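Local coordinates for protein B-agarase (Agarivorans gilvus, PDB 5Z6P) that probably hydrolyses beta-galactosidic linkages of agarose, as a beta-agarase of glycoside hydrolase family 50, at residues S90-F95 / F206-S211; D586-L591 / N626-R631; H713-I718 / Y732-V737. All blocks are in the same frame, centred on the assembly; numbering follows the deposited sequence.

Interaction 1 of 3, residues S90-F95 / F206-S211; sequences SDLGNF and FRLQSS
The carbonyl oxygen of N94 takes a nearly straight hydrogen bond from the backbone amide of S211, N to O 3.1 Å with 171° at the hydrogen. The donor stands well above the carbonyl plane, and the same O also receives a CA-H...O contact from S210 CA at 3.6 Å. Next along the chain, F95 and S210 form an antiparallel non-hydrogen-bonded pair, their CA atoms 4.1 Å apart and their side chains diverging. L92, F95 and L208 pack together. L92 and L208 cross at about a right angle and meet methyl to methyl, CD1 to CD1 3.5 Å. The F95 ring runs alongside L208, pointing the same way, and its CE2 lies 3.7 Å from L208 CD2. With chi1 at 76°, F95 CG sits between its own backbone N and carbonyl carbon, which turns one ring face to L92, whose CD1 lies over the ring centre. S211 OG is held by E140 and Y170. The contact belongs to the carbohydrate-binding-module-like domain, where the loop leading out of strand 76-81 enters strand 95-103 and pairs with the end of strand 199-210; F95 also bonds through its backbone to L141, just past strand 135-140.

Interaction 2 of 3, residues D586-L591 / N626-R631; sequences DYALLL and NPEVVR
An N-capped helix start packs here against the flank of a long helix: N626 caps helix 627-634, its OD1 accepting from V629 N at 2.9 Å, and the same side chain faces helix 581-609. L591 approaches N626 from the opposite direction, and its CD2 lies 3.6 Å from that capping OD1. This methyl also touches E628 CB at 3.7 Å, while L591 CG meets V629 CG1 at 4.0 Å; L591 reaches them by holding CG anti to the backbone N (chi1 -180°), which brings both methyls to the second helix. One turn earlier the small A588 lets the E628 carboxylate in, with OE2 3.3 Å from A588 CB. The E628 chain bends at chi2 (83°) and lays its CG against the A588 backbone. Its buried carboxylate is gripped at both oxygens, OE2 by Y522 and OE1 by H521, while N626 ND2 bonds to G513 O. At the margin, a water weakly joins A588 O to R631 NH2, and R631 NH1 makes a salt bridge with E592. The result is an Asn N-capped helix start crossing helix 581-609 at -31°, with apolar contacts of L591 beside the buried E628 carboxylate, within the beta-galactosidase-like family region.

Interaction 3 of 3, residues H713-I718 / Y732-V737; sequences HYFQYI and YNIGFV
One face of the Y714 ring carries the edge of F736, whose CE1 stands over the ring centre; the planes are 78° apart and the centroids 5.1 Å, an edge-to-face (T-shaped) pair. Q716 O and I734 O lie at the Y714 ring edge, in its plane. The F715 ring is met at its edge by I734 CD1, 3.8 Å from F715 CD1. A chi1 of 56° sets I734 CG1 between the backbone N and carbonyl carbon, and the extended chi2 carries CD1 to Q716 CG. V737 CG1 lies 3.8 Å from Y717 CE1, with V737 CG2 over the rim of one face of that ring. Y714 OH donates to I734 O at 2.8 Å, from above the carbonyl plane, and is also hydrogen-bonded to R692 NH2. Y717 O receives V737 N at 3.0 Å, nearly along the C=O axis, and a weak bond from F736 N, which is shared, likewise weakly, with Q716 O. The peptide before Q716 is cis. The Y717 hydroxyl turns to R424 and T421 of helix 413-428. Here the chain leaves strand 709-714, flanked by strands 299-305 and 664-668, and meets the loop leading to helix 745-762, consistent with the family's (beta/alpha)8 catalytic barrel. Backbone carbonyls are the main acceptors in this buried join, and the surrounding apolar groups would be expected to shield and strengthen these bonds.

Interactions 1, 2 and 3 follow one another along the chain without touching, and no two share a helix or strand; the nearest atoms of interactions 2 and 3 are about 17 Å apart, those of 1 and 2 about 34 Å. Interaction 1, partly buried, lies farthest from the chain centre and joins a loop to a strand end in the carbohydrate-binding-module-like domain. The other two are buried. Interaction 2 joins helices by side-chain packing without a direct hydrogen bond between its segments, the E628 carboxylate and N626 amide finding partners in neighbouring residues. Interaction 3, closest to the centre, starts at the end of strand 709-714 and combines four cross-segment hydrogen bonds, two of them weak, with aromatic packing, whereas interaction 1 has one.

Interaction 1 of 3, residues S90-F95 / F206-S211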
loop_
_atom_site.group_PDB
_atom_site.type_symbol
_atom_site.label_atom_id
_atom_site.label_comp_id
_atom_site.label_asym_id
_atom_site.label_seq_id
_atom_site.Cartn_x
_atom_site.Cartn_y
_atom_site.Cartn_z
ATOM N N SER A 90 12.342 -21.457 22.725
ATOM C CA SER A 90 12.061 -20.473 23.775
ATOM C C SER A 90 13.113 -20.466 24.886
ATOM O O SER A 90 13.049 -19.657 25.807
ATOM C CB SER A 90 10.681 -20.733 24.382
ATOM O OG SER A 90 10.604 -22.039 24.925
ATOM N N ASP A 91 14.078 -21.368 24.795
ATOM C CA ASP A 91 15.105 -21.491 25.817
ATOM C C ASP A 91 16.447 -20.948 25.353
ATOM O O ASP A 91 17.459 -21.162 26.006
ATOM C CB ASP A 91 15.262 -22.959 26.226
ATOM C CG ASP A 91 15.655 -23.854 25.048
ATOM O OD1 ASP A 91 14.989 -23.779 23.988
ATOM O OD2 ASP A 91 16.634 -24.625 25.180
ATOM N N LEU A 92 16.456 -20.244 24.225
ATOM C CA LEU A 92 17.708 -19.861 23.583
ATOM C C LEU A 92 18.161 -18.451 23.943
ATOM O O LEU A 92 19.261 -18.033 23.587
ATOM C CB LEU A 92 17.568 -19.976 22.066
ATOM C CG LEU A 92 17.061 -21.312 21.519
ATOM C CD1 LEU A 92 16.832 -21.211 20.016
ATOM C CD2 LEU A 92 18.031 -22.434 21.838
ATOM N N GLY A 93 17.311 -17.723 24.654
ATOM C CA GLY A 93 17.567 -16.318 24.905
ATOM C C GLY A 93 17.211 -15.516 23.671
ATOM O O GLY A 93 16.365 -15.936 22.876
ATOM N N ASN A 94 17.855 -14.366 23.507
ATOM C CA ASN A 94 17.642 -13.524 22.339
ATOM C C ASN A 94 18.365 -14.078 21.122
ATOM O O ASN A 94 19.572 -14.274 21.156
ATOM C CB ASN A 94 18.114 -12.101 22.615
ATOM C CG ASN A 94 17.301 -11.417 23.694
ATOM O OD1 ASN A 94 16.109 -11.679 23.859
ATOM N ND2 ASN A 94 17.943 -10.529 24.433
ATOM N N PHE A 95 17.632 -14.310 20.041
ATOM C CA PHE A 95 18.210 -14.965 18.869
ATOM C C PHE A 95 17.489 -14.647 17.556
ATOM O O PHE A 95 16.369 -14.138 17.552
ATOM C CB PHE A 95 18.202 -16.479 19.074
ATOM C CG PHE A 95 16.851 -17.096 18.894
ATOM C CD1 PHE A 95 15.931 -17.088 19.924
ATOM C CD2 PHE A 95 16.493 -17.668 17.690
ATOM C CE1 PHE A 95 14.695 -17.640 19.760
ATOM C CE2 PHE A 95 15.245 -18.224 17.516
ATOM C CZ PHE A 95 14.344 -18.212 18.552
ATOM N N PHE A 206 21.795 -22.302 7.113
ATOM C CA PHE A 206 20.673 -22.182 8.025
ATOM C C PHE A 206 21.149 -22.476 9.436
ATOM O O PHE A 206 21.864 -23.445 9.671
ATOM C CB PHE A 206 19.511 -23.126 7.647
ATOM C CG PHE A 206 18.822 -22.765 6.364
ATOM C CD1 PHE A 206 19.290 -23.256 5.162
ATOM C CD2 PHE A 206 17.722 -21.927 6.357
ATOM C CE1 PHE A 206 18.680 -22.932 3.983
ATOM C CE2 PHE A 206 17.108 -21.594 5.164
ATOM C CZ PHE A 206 17.590 -22.106 3.982
ATOM N N ARG A 207 20.725 -21.628 10.368
ATOM C CA ARG A 207 21.235 -21.625 11.724
ATOM C C ARG A 207 20.349 -20.813 12.643
ATOM O O ARG A 207 19.540 -20.008 12.185
ATOM C CB ARG A 207 22.644 -21.046 11.748
ATOM C CG ARG A 207 22.700 -19.578 11.364
ATOM C CD ARG A 207 24.059 -19.209 10.838
ATOM N NE ARG A 207 24.211 -17.785 10.591
ATOM C CZ ARG A 207 24.214 -17.225 9.385
ATOM N NH1 ARG A 207 24.064 -17.967 8.309
ATOM N NH2 ARG A 207 24.372 -15.918 9.255
ATOM N N LEU A 208 20.517 -21.036 13.943
ATOM C CA LEU A 208 20.013 -20.129 14.957
ATOM C C LEU A 208 21.197 -19.295 15.421
ATOM O O LEU A 208 22.282 -19.826 15.656
ATOM C CB LEU A 208 19.370 -20.890 16.116
ATOM C CG LEU A 208 18.095 -21.637 15.716
ATOM C CD1 LEU A 208 17.617 -22.534 16.824
ATOM C CD2 LEU A 208 17.001 -20.660 15.335
ATOM N N GLN A 209 20.998 -17.987 15.514
ATOM C CA GLN A 209 22.086 -17.090 15.846
ATOM C C GLN A 209 21.696 -16.125 16.948
ATOM O O GLN A 209 20.664 -15.468 16.871
ATOM C CB GLN A 209 22.536 -16.319 14.607
ATOM C CG GLN A 209 23.758 -15.462 14.835
ATOM C CD GLN A 209 24.617 -15.347 13.596
ATOM O OE1 GLN A 209 24.899 -16.341 12.923
ATOM N NE2 GLN A 209 25.051 -14.132 13.292
ATOM N N SER A 210 22.539 -16.053 17.969
ATOM C CA SER A 210 22.348 -15.128 19.073
ATOM C C SER A 210 22.350 -13.685 18.585
ATOM O O SER A 210 23.135 -13.303 17.712
ATOM C CB SER A 210 23.438 -15.320 20.124
ATOM O OG SER A 210 24.651 -14.715 19.705
ATOM N N SER A 211 21.460 -12.888 19.159
ATOM C CA SER A 211 21.331 -11.493 18.781
ATOM C C SER A 211 21.815 -10.620 19.940
ATOM O O SER A 211 21.337 -10.749 21.063
ATOM C CB SER A 211 19.876 -11.180 18.403
ATOM O OG SER A 211 19.803 -10.166 17.417
#

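Interaction 2 of 3, residues D586-L591 / N626-R631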
loop_
_atom_site.group_PDB
_atom_site.type_symbol
_atom_site.label_atom_id
_atom_site.label_comp_id
_atom_site.label_asym_id
_atom_site.label_seq_id
_atom_site.Cartn_x
_atom_site.Cartn_y
_atom_site.Cartn_z
ATOM N N ASP A 586 -25.255 -18.545 -0.230
ATOM C CA ASP A 586 -26.075 -17.480 0.348
ATOM C C ASP A 586 -25.220 -16.306 0.866
ATOM O O ASP A 586 -25.575 -15.163 0.660
ATOM C CB ASP A 586 -26.972 -18.043 1.466
ATOM C CG ASP A 586 -28.104 -18.921 0.921
ATOM O OD1 ASP A 586 -28.508 -18.690 -0.225
ATOM O OD2 ASP A 586 -28.575 -19.833 1.622
ATOM N N TYR A 587 -24.096 -16.587 1.523
ATOM C CA TYR A 587 -23.203 -15.506 1.956
ATOM C C TYR A 587 -22.798 -14.644 0.763
ATOM O O TYR A 587 -22.754 -13.422 0.858
ATOM C CB TYR A 587 -21.936 -16.038 2.658
ATOM C CG TYR A 587 -22.172 -16.899 3.883
ATOM C CD1 TYR A 587 -23.350 -16.815 4.611
ATOM C CD2 TYR A 587 -21.195 -17.793 4.313
ATOM C CE1 TYR A 587 -23.560 -17.618 5.735
ATOM C CE2 TYR A 587 -21.386 -18.585 5.405
ATOM C CZ TYR A 587 -22.564 -18.502 6.116
ATOM O OH TYR A 587 -22.728 -19.313 7.196
ATOM N N ALA A 588 -22.508 -15.291 -0.363
ATOM C CA ALA A 588 -22.152 -14.583 -1.591
ATOM C C ALA A 588 -23.271 -13.645 -2.071
ATOM O O ALA A 588 -23.017 -12.495 -2.405
ATOM C CB ALA A 588 -21.800 -15.574 -2.681
ATOM N N LEU A 589 -24.498 -14.150 -2.119
ATOM C CA LEU A 589 -25.644 -13.319 -2.482
ATOM C C LEU A 589 -25.760 -12.100 -1.552
ATOM O O LEU A 589 -25.979 -10.987 -1.995
ATOM C CB LEU A 589 -26.943 -14.126 -2.414
ATOM C CG LEU A 589 -27.146 -15.299 -3.376
ATOM C CD1 LEU A 589 -28.439 -16.031 -3.036
ATOM C CD2 LEU A 589 -27.158 -14.821 -4.826
ATOM N N LEU A 590 -25.636 -12.354 -0.254
ATOM C CA LEU A 590 -25.774 -11.317 0.760
ATOM C C LEU A 590 -24.676 -10.257 0.608
ATOM O O LEU A 590 -24.979 -9.086 0.606
ATOM C CB LEU A 590 -25.738 -11.929 2.163
ATOM C CG LEU A 590 -26.860 -12.932 2.483
ATOM C CD1 LEU A 590 -26.682 -13.563 3.860
ATOM C CD2 LEU A 590 -28.233 -12.285 2.377
ATOM N N LEU A 591 -23.419 -10.686 0.462
ATOM C CA LEU A 591 -22.294 -9.756 0.331
ATOM C C LEU A 591 -22.463 -8.869 -0.909
ATOM O O LEU A 591 -22.343 -7.640 -0.837
ATOM C CB LEU A 591 -20.959 -10.522 0.270
ATOM C CG LEU A 591 -19.665 -9.737 0.135
ATOM C CD1 LEU A 591 -19.475 -8.768 1.288
ATOM C CD2 LEU A 591 -18.474 -10.690 0.026
ATOM N N ASN A 626 -13.024 -9.267 -3.526
ATOM C CA ASN A 626 -13.566 -10.583 -3.798
ATOM C C ASN A 626 -14.545 -10.477 -4.970
ATOM O O ASN A 626 -14.958 -9.371 -5.314
ATOM C CB ASN A 626 -14.235 -11.131 -2.542
ATOM C CG ASN A 626 -15.165 -10.129 -1.921
ATOM O OD1 ASN A 626 -16.177 -9.764 -2.518
ATOM N ND2 ASN A 626 -14.825 -9.668 -0.719
ATOM N N PRO A 627 -14.900 -11.617 -5.604
ATOM C CA PRO A 627 -15.759 -11.531 -6.795
ATOM C C PRO A 627 -17.057 -10.792 -6.511
ATOM O O PRO A 627 -17.498 -9.983 -7.313
ATOM C CB PRO A 627 -16.024 -12.996 -7.148
ATOM C CG PRO A 627 -14.831 -13.722 -6.619
ATOM C CD PRO A 627 -14.452 -12.994 -5.348
ATOM N N GLU A 628 -17.631 -11.027 -5.343
ATOM C CA GLU A 628 -18.887 -10.377 -4.978
ATOM C C GLU A 628 -18.831 -8.841 -5.003
ATOM O O GLU A 628 -19.682 -8.212 -5.619
ATOM C CB GLU A 628 -19.330 -10.873 -3.605
ATOM C CG GLU A 628 -19.728 -12.346 -3.591
ATOM C CD GLU A 628 -18.550 -13.298 -3.445
ATOM O OE1 GLU A 628 -17.394 -12.836 -3.314
ATOM O OE2 GLU A 628 -18.792 -14.524 -3.446
ATOM N N VAL A 629 -17.832 -8.229 -4.361
ATOM C CA VAL A 629 -17.809 -6.775 -4.289
ATOM C C VAL A 629 -17.280 -6.162 -5.597
ATOM O O VAL A 629 -17.619 -5.039 -5.943
ATOM C CB VAL A 629 -16.993 -6.261 -3.046
ATOM C CG1 VAL A 629 -17.638 -6.776 -1.741
ATOM C CG2 VAL A 629 -15.526 -6.654 -3.118
ATOM N N VAL A 630 -16.504 -6.915 -6.363
ATOM C CA VAL A 630 -16.107 -6.440 -7.688
ATOM C C VAL A 630 -17.317 -6.411 -8.637
ATOM O O VAL A 630 -17.551 -5.425 -9.313
ATOM C CB VAL A 630 -14.974 -7.300 -8.314
ATOM C CG1 VAL A 630 -14.777 -6.941 -9.784
ATOM C CG2 VAL A 630 -13.650 -7.114 -7.536
ATOM N N ARG A 631 -18.104 -7.479 -8.659
ATOM C CA ARG A 631 -19.331 -7.464 -9.464
ATOM C C ARG A 631 -20.262 -6.330 -9.000
ATOM O O ARG A 631 -20.875 -5.664 -9.812
ATOM C CB ARG A 631 -20.042 -8.824 -9.417
ATOM C CG ARG A 631 -19.349 -9.891 -10.249
ATOM C CD ARG A 631 -20.188 -11.159 -10.458
ATOM N NE ARG A 631 -19.866 -12.192 -9.478
ATOM C CZ ARG A 631 -20.643 -12.441 -8.452
ATOM N NH1 ARG A 631 -21.735 -11.732 -8.344
ATOM N NH2 ARG A 631 -20.341 -13.361 -7.545
HETATM O O HOH W 1 -22.919 -12.963 -5.350
#

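Interaction 3 of 3, residues H713-I718 / Y732-V737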
loop_
_atom_site.group_PDB
_atom_site.type_symbol
_atom_site.label_atom_id
_atom_site.label_comp_id
_atom_site.label_asym_id
_atom_site.label_seq_id
_atom_site.Cartn_x
_atom_site.Cartn_y
_atom_site.Cartn_z
ATOM N N HIS A 713 -1.441 4.863 -10.890
ATOM C CA HIS A 713 -0.953 5.941 -10.046
ATOM C C HIS A 713 0.019 5.402 -9.000
ATOM O O HIS A 713 -0.239 4.384 -8.369
ATOM C CB HIS A 713 -2.103 6.674 -9.367
ATOM C CG HIS A 713 -3.048 7.335 -10.316
ATOM N ND1 HIS A 713 -4.346 7.652 -9.977
ATOM C CD2 HIS A 713 -2.890 7.729 -11.603
ATOM C CE1 HIS A 713 -4.938 8.229 -11.002
ATOM N NE2 HIS A 713 -4.082 8.288 -12.001
ATOM N N TYR A 714 1.127 6.118 -8.827
ATOM C CA TYR A 714 2.227 5.699 -7.989
ATOM C C TYR A 714 2.162 6.359 -6.604
ATOM O O TYR A 714 2.016 7.571 -6.475
ATOM C CB TYR A 714 3.570 6.014 -8.681
ATOM C CG TYR A 714 4.791 5.609 -7.879
ATOM C CD1 TYR A 714 5.266 6.412 -6.842
ATOM C CD2 TYR A 714 5.455 4.429 -8.135
ATOM C CE1 TYR A 714 6.355 6.047 -6.101
ATOM C CE2 TYR A 714 6.556 4.054 -7.394
ATOM C CZ TYR A 714 7.006 4.878 -6.381
ATOM O OH TYR A 714 8.077 4.516 -5.622
ATOM N N PHE A 715 2.282 5.536 -5.572
ATOM C CA PHE A 715 2.233 6.034 -4.196
ATOM C C PHE A 715 3.669 6.026 -3.668
ATOM O O PHE A 715 4.162 4.977 -3.296
ATOM C CB PHE A 715 1.306 5.154 -3.338
ATOM C CG PHE A 715 0.921 5.761 -2.004
ATOM C CD1 PHE A 715 1.834 5.833 -0.970
ATOM C CD2 PHE A 715 -0.360 6.225 -1.781
ATOM C CE1 PHE A 715 1.485 6.375 0.266
ATOM C CE2 PHE A 715 -0.716 6.767 -0.545
ATOM C CZ PHE A 715 0.214 6.832 0.479
ATOM N N GLN A 716 4.332 7.176 -3.582
ATOM C CA GLN A 716 3.751 8.508 -3.572
ATOM C C GLN A 716 4.802 9.519 -4.071
ATOM O O GLN A 716 5.938 9.149 -4.332
ATOM C CB GLN A 716 3.293 8.877 -2.150
ATOM C CG GLN A 716 4.446 8.767 -1.153
ATOM C CD GLN A 716 4.085 9.121 0.288
ATOM O OE1 GLN A 716 2.983 9.566 0.570
ATOM N NE2 GLN A 716 5.038 8.925 1.204
ATOM N N TYR A 717 4.407 10.783 -4.197
ATOM C CA TYR A 717 5.282 11.866 -4.663
ATOM C C TYR A 717 6.569 11.950 -3.825
ATOM O O TYR A 717 7.672 11.869 -4.350
ATOM C CB TYR A 717 4.532 13.186 -4.591
ATOM C CG TYR A 717 5.209 14.418 -5.156
ATOM C CD1 TYR A 717 6.229 14.325 -6.095
ATOM C CD2 TYR A 717 4.796 15.684 -4.759
ATOM C CE1 TYR A 717 6.821 15.446 -6.621
ATOM C CE2 TYR A 717 5.385 16.820 -5.271
ATOM C CZ TYR A 717 6.403 16.693 -6.215
ATOM O OH TYR A 717 7.003 17.813 -6.748
ATOM N N ILE A 718 6.385 12.073 -2.516
ATOM C CA ILE A 718 7.458 12.381 -1.559
ATOM C C ILE A 718 7.840 11.163 -0.721
ATOM O O ILE A 718 6.965 10.441 -0.263
ATOM C CB ILE A 718 7.017 13.536 -0.621
ATOM C CG1 ILE A 718 6.583 14.758 -1.446
ATOM C CG2 ILE A 718 8.099 13.894 0.391
ATOM C CD1 ILE A 718 5.644 15.676 -0.711
ATOM N N TYR A 732 8.865 4.482 4.607
ATOM C CA TYR A 732 9.410 3.776 3.463
ATOM C C TYR A 732 10.134 4.696 2.510
ATOM O O TYR A 732 9.700 5.815 2.272
ATOM C CB TYR A 732 8.295 3.073 2.664
ATOM C CG TYR A 732 7.302 2.255 3.447
ATOM C CD1 TYR A 732 7.645 1.678 4.661
ATOM C CD2 TYR A 732 6.020 2.044 2.958
ATOM C CE1 TYR A 732 6.739 0.923 5.367
ATOM C CE2 TYR A 732 5.098 1.280 3.654
ATOM C CZ TYR A 732 5.471 0.719 4.860
ATOM O OH TYR A 732 4.593 -0.035 5.581
ATOM N N ASN A 733 11.204 4.190 1.912
ATOM C CA ASN A 733 11.820 4.874 0.786
ATOM C C ASN A 733 10.993 4.679 -0.479
ATOM O O ASN A 733 11.361 3.893 -1.319
ATOM C CB ASN A 733 13.270 4.374 0.577
ATOM C CG ASN A 733 13.879 4.845 -0.731
ATOM O OD1 ASN A 733 14.524 4.074 -1.433
ATOM N ND2 ASN A 733 13.648 6.102 -1.077
ATOM N N ILE A 734 9.886 5.407 -0.618
ATOM C CA ILE A 734 9.001 5.209 -1.773
ATOM C C ILE A 734 8.757 6.446 -2.626
ATOM O O ILE A 734 8.013 6.401 -3.587
ATOM C CB ILE A 734 7.628 4.669 -1.328
ATOM C CG1 ILE A 734 6.994 5.602 -0.280
ATOM C CG2 ILE A 734 7.781 3.256 -0.825
ATOM C CD1 ILE A 734 5.510 5.388 -0.081
ATOM N N GLY A 735 9.397 7.553 -2.291
ATOM C CA GLY A 735 9.139 8.768 -3.015
ATOM C C GLY A 735 9.775 8.861 -4.391
ATOM O O GLY A 735 10.773 8.203 -4.689
ATOM N N PHE A 736 9.178 9.698 -5.224
ATOM C CA PHE A 736 9.852 10.210 -6.409
ATOM C C PHE A 736 10.866 11.282 -6.036
ATOM O O PHE A 736 11.881 11.435 -6.713
ATOM C CB PHE A 736 8.848 10.762 -7.413
ATOM C CG PHE A 736 8.604 9.835 -8.558
ATOM C CD1 PHE A 736 7.981 8.618 -8.350
ATOM C CD2 PHE A 736 9.036 10.160 -9.838
ATOM C CE1 PHE A 736 7.776 7.745 -9.399
ATOM C CE2 PHE A 736 8.838 9.296 -10.890
ATOM C CZ PHE A 736 8.207 8.085 -10.675
ATOM N N VAL A 737 10.588 12.007 -4.954
ATOM C CA VAL A 737 11.524 13.003 -4.446
ATOM C C VAL A 737 11.914 12.714 -3.000
ATOM O O VAL A 737 11.141 12.152 -2.244
ATOM C CB VAL A 737 10.959 14.428 -4.561
ATOM C CG1 VAL A 737 10.496 14.700 -5.973
ATOM C CG2 VAL A 737 9.831 14.682 -3.567
#